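Local coordinates for protein enoyl-CoA hydratase (Geobacillus kaustophilus, PDB 2PPY) that probably catalyses the hydration of enoyl-CoA thioesters in fatty acid beta-oxidation, at residues A[54-59]-A[102-107]; A[30-35]-A[68-73]. All coordinates share one frame; numbering follows the deposited sequence.

Interaction 1: residues A[54-59]-A[102-107]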
# COMPACT_ATOMS: atom_id res chain seq x y z
N LYS A 54 29.43 12.36 -0.95
CA LYS A 54 28.43 11.85 -1.86
C LYS A 54 28.31 10.32 -1.79
O LYS A 54 27.31 9.75 -2.22
CB LYS A 54 28.76 12.29 -3.29
CG LYS A 54 28.53 13.78 -3.57
CD LYS A 54 29.51 14.68 -2.85
CE LYS A 54 29.49 16.11 -3.40
NZ LYS A 54 28.22 16.86 -3.15
N VAL A 55 29.34 9.68 -1.25
CA VAL A 55 29.34 8.23 -1.13
C VAL A 55 29.88 7.78 0.21
O VAL A 55 30.80 8.39 0.76
CB VAL A 55 30.19 7.57 -2.24
CG1 VAL A 55 30.11 6.05 -2.13
CG2 VAL A 55 29.72 8.03 -3.61
N VAL A 56 29.32 6.71 0.75
CA VAL A 56 29.78 6.18 2.02
C VAL A 56 30.08 4.70 1.90
O VAL A 56 29.24 3.92 1.44
CB VAL A 56 28.74 6.37 3.14
CG1 VAL A 56 29.27 5.76 4.44
CG2 VAL A 56 28.43 7.85 3.33
N ILE A 57 31.29 4.31 2.29
CA ILE A 57 31.67 2.91 2.24
C ILE A 57 31.78 2.41 3.68
O ILE A 57 32.50 2.99 4.49
CB ILE A 57 33.04 2.68 1.57
CG1 ILE A 57 33.04 3.22 0.15
CG2 ILE A 57 33.35 1.18 1.55
CD1 ILE A 57 34.42 3.15 -0.52
N VAL A 58 31.07 1.34 3.99
CA VAL A 58 31.16 0.79 5.33
C VAL A 58 32.03 -0.46 5.23
O VAL A 58 31.72 -1.37 4.47
CB VAL A 58 29.77 0.43 5.88
CG1 VAL A 58 29.89 -0.11 7.30
CG2 VAL A 58 28.87 1.66 5.85
N MSE A 59 33.14 -0.47 5.96
CA MSE A 59 34.04 -1.62 5.96
C MSE A 59 34.51 -1.98 7.36
O MSE A 59 34.26 -1.24 8.31
CB MSE A 59 35.24 -1.38 5.03
CG MSE A 59 35.78 0.04 4.98
SE MSE A 59 37.37 0.17 3.85
CE MSE A 59 36.56 0.55 2.14
N GLN A 102 23.69 10.36 0.40
CA GLN A 102 24.84 9.55 -0.00
C GLN A 102 24.47 8.12 -0.34
O GLN A 102 23.53 7.56 0.23
CB GLN A 102 25.90 9.47 1.10
CG GLN A 102 26.57 10.77 1.50
CD GLN A 102 25.72 11.60 2.43
OE1 GLN A 102 24.86 11.08 3.14
NE2 GLN A 102 25.96 12.91 2.43
N VAL A 103 25.23 7.52 -1.25
CA VAL A 103 25.04 6.14 -1.62
C VAL A 103 25.85 5.33 -0.61
O VAL A 103 27.06 5.55 -0.46
CB VAL A 103 25.56 5.85 -3.05
CG1 VAL A 103 25.59 4.36 -3.32
CG2 VAL A 103 24.68 6.55 -4.06
N TYR A 104 25.19 4.42 0.10
CA TYR A 104 25.86 3.59 1.08
C TYR A 104 26.24 2.22 0.51
O TYR A 104 25.39 1.48 0.03
CB TYR A 104 24.97 3.41 2.32
CG TYR A 104 25.11 4.52 3.35
CD1 TYR A 104 24.79 5.84 3.04
CD2 TYR A 104 25.62 4.24 4.62
CE1 TYR A 104 24.96 6.86 3.98
CE2 TYR A 104 25.79 5.25 5.56
CZ TYR A 104 25.47 6.56 5.23
OH TYR A 104 25.66 7.55 6.16
N ILE A 105 27.53 1.90 0.57
CA ILE A 105 28.04 0.63 0.06
C ILE A 105 28.66 -0.17 1.19
O ILE A 105 29.50 0.34 1.93
CB ILE A 105 29.13 0.85 -1.01
CG1 ILE A 105 28.62 1.79 -2.11
CG2 ILE A 105 29.55 -0.49 -1.63
CD1 ILE A 105 29.68 2.14 -3.13
N ALA A 106 28.24 -1.42 1.33
CA ALA A 106 28.78 -2.30 2.36
C ALA A 106 29.94 -3.07 1.74
O ALA A 106 29.74 -3.84 0.80
CB ALA A 106 27.72 -3.26 2.84
N CYS A 107 31.15 -2.85 2.25
CA CYS A 107 32.32 -3.55 1.73
C CYS A 107 32.53 -4.78 2.60
O CYS A 107 33.11 -4.70 3.68
CB CYS A 107 33.56 -2.65 1.80
SG CYS A 107 35.03 -3.35 1.01

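Interaction 2: residues A[30-35]-A[68-73]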
# COMPACT_ATOMS: atom_id res chain seq x y z
N ASN A 30 33.42 -8.08 15.77
CA ASN A 30 32.61 -6.88 15.64
C ASN A 30 31.19 -7.07 16.14
O ASN A 30 30.23 -6.59 15.53
CB ASN A 30 32.58 -6.38 14.18
CG ASN A 30 33.79 -5.53 13.83
OD1 ASN A 30 34.26 -4.73 14.64
ND2 ASN A 30 34.28 -5.69 12.61
N SER A 31 31.04 -7.79 17.26
CA SER A 31 29.73 -7.99 17.87
C SER A 31 29.41 -6.67 18.56
O SER A 31 30.15 -6.24 19.45
CB SER A 31 29.77 -9.12 18.89
OG SER A 31 29.94 -10.37 18.24
N TYR A 32 28.31 -6.04 18.16
CA TYR A 32 27.96 -4.73 18.70
C TYR A 32 26.99 -4.67 19.87
O TYR A 32 26.35 -5.66 20.23
CB TYR A 32 27.39 -3.87 17.57
CG TYR A 32 26.13 -4.44 16.95
CD1 TYR A 32 26.18 -5.19 15.78
CD2 TYR A 32 24.89 -4.24 17.55
CE1 TYR A 32 25.01 -5.74 15.22
CE2 TYR A 32 23.72 -4.78 17.01
CZ TYR A 32 23.79 -5.53 15.85
OH TYR A 32 22.64 -6.07 15.33
N ASP A 33 26.90 -3.48 20.45
CA ASP A 33 26.00 -3.19 21.57
C ASP A 33 25.28 -1.89 21.25
O ASP A 33 25.34 -1.41 20.12
CB ASP A 33 26.78 -3.04 22.88
CG ASP A 33 27.89 -2.01 22.78
OD1 ASP A 33 27.81 -1.10 21.93
OD2 ASP A 33 28.85 -2.10 23.57
N LEU A 34 24.60 -1.31 22.23
CA LEU A 34 23.87 -0.07 22.00
C LEU A 34 24.80 1.10 21.70
O LEU A 34 24.52 1.89 20.80
CB LEU A 34 22.99 0.28 23.22
CG LEU A 34 22.21 1.60 23.12
CD1 LEU A 34 21.39 1.63 21.83
CD2 LEU A 34 21.30 1.76 24.33
N GLU A 35 25.90 1.19 22.43
CA GLU A 35 26.85 2.27 22.23
C GLU A 35 27.39 2.29 20.80
O GLU A 35 27.62 3.36 20.23
CB GLU A 35 28.00 2.15 23.23
CG GLU A 35 28.88 3.37 23.33
CD GLU A 35 28.11 4.63 23.68
OE1 GLU A 35 27.37 4.62 24.69
OE2 GLU A 35 28.25 5.64 22.95
N ALA A 68 29.52 -10.11 13.18
CA ALA A 68 28.74 -11.30 13.48
C ALA A 68 27.41 -10.94 14.16
O ALA A 68 26.75 -11.80 14.73
CB ALA A 68 29.53 -12.25 14.37
N GLY A 69 27.03 -9.67 14.09
CA GLY A 69 25.77 -9.26 14.70
C GLY A 69 25.86 -8.72 16.11
O GLY A 69 26.90 -8.22 16.54
N ALA A 70 24.76 -8.82 16.85
CA ALA A 70 24.71 -8.31 18.22
C ALA A 70 25.49 -9.17 19.20
O ALA A 70 25.52 -10.40 19.09
CB ALA A 70 23.26 -8.19 18.67
N ASP A 71 26.13 -8.52 20.17
CA ASP A 71 26.89 -9.20 21.21
C ASP A 71 25.91 -9.96 22.10
O ASP A 71 25.11 -9.36 22.80
CB ASP A 71 27.67 -8.17 22.04
CG ASP A 71 28.58 -8.82 23.07
OD1 ASP A 71 28.08 -9.59 23.91
OD2 ASP A 71 29.79 -8.55 23.03
N ILE A 72 25.98 -11.29 22.07
CA ILE A 72 25.08 -12.12 22.87
C ILE A 72 25.20 -11.86 24.36
O ILE A 72 24.22 -11.99 25.10
CB ILE A 72 25.33 -13.62 22.60
CG1 ILE A 72 25.23 -13.90 21.10
CG2 ILE A 72 24.32 -14.45 23.38
CD1 ILE A 72 23.91 -13.51 20.48
N ASN A 73 26.40 -11.52 24.82
CA ASN A 73 26.62 -11.23 26.23
C ASN A 73 25.85 -9.97 26.59
O ASN A 73 25.17 -9.91 27.61
CB ASN A 73 28.11 -11.02 26.52
CG ASN A 73 28.88 -12.32 26.55
OD1 ASN A 73 28.56 -13.23 27.32
ND2 ASN A 73 29.92 -12.41 25.73

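Interaction 1: residues A[54-59]-A[102-107]
With CG1 of V56 anti to its own backbone N (chi1 178°), both methyls spread over one face of the Y104 ring, which leans over from the next strand at a chi1 of -87°. The contact is CH-pi, with V56 CB 3.7 Å from the Y104 centroid; CG1 lies towards CE2 and CG2 towards CE1. V56 CG2 also meets Q102 CB at 3.7 Å, and behind this cluster I47 and I44 of helix 34-48 close the same side of the sheet. On the other side, I57 CG2 rests on C107 CB at 3.8 Å, while V55 CG1 reaches I105 CD1 more loosely at 4.1 Å.

Beneath the side chains the backbones zip in parallel. V56 bonds to V103 and I105, so bracketing Y104, and V58 repeats the pattern around A106; V56 N to V103 O measures 2.8 Å, at a nearly straight 173°. The bond from V103 N to K54 O, where the pairing begins, is longer at 3.2 Å. These are adjacent central strands of the crotonase-fold sheet, joined by a long connection that includes helices 72-75 and 80-99, a beta-alpha-beta crossover.

Interaction 2: residues A[30-35]-A[68-73]
A68 sets its methyl loosely beside S31, whose hydroxyl is hydrogen-bonded to S29. Next comes G69, whose backbone angles (phi 95°, psi -156°) suit a residue without CB; its carbonyl turns to the other segment and takes the N-H of Y32, with Y32 N to G69 O at 3.1 Å. S31 CA adds a CH contact to that same oxygen.

At A70 the chain runs across a face of the Y32 ring. Y32 CG stands between the backbone N and carbonyl carbon (chi1 62°), which folds the ring back under the 69-70 peptide: A70 CA lies 3.8 Å from the Y32 centroid, and A70 CB touches Y32 CE2 at 3.8 Å. Y37 meets the same ring edge-to-face, and F86 of helix 80-99 packs on it too.

D71 N then returns a bond to Y32 O, 2.9 Å long and in the carbonyl plane, completing a single bridge around A70. D71 CB sits 3.9 Å from S31 CB, while its carboxylate turns onward as N-cap of helix 72-75, OD1 accepting from F74 N and, weakly, from N73 N. I72 and N73 pack against F254 and L255 of the third subunit. In crotonase relatives the N-H equivalent to that of A70 helps form the oxyanion hole; here A70 N lies over the Y32 ring, its N-H tilted away, so Y32 probably backs that site.

In the fold
Along the chain the segments alternate: 30-35, 54-59, 68-73, then 102-107. Helix 34-48 carries the chain from interaction 2 towards interaction 1, and helix 80-99 makes the second return. The centre of interaction 1 lies about 6 Å from the centre of the chain, between two inner strands of the seven-stranded sheet, that of interaction 2 about 18 Å. Their centres are about 21 Å apart and their nearest atoms about 6 Å, without touching. F66 links them: its side chain packs on V58, and its carbonyl O accepts from N30 ND2. Strand 55-60 leads, through F66, to the 68-71 turn, which by analogy with relatives probably contributes to the oxyanion hole, close to a subunit contact.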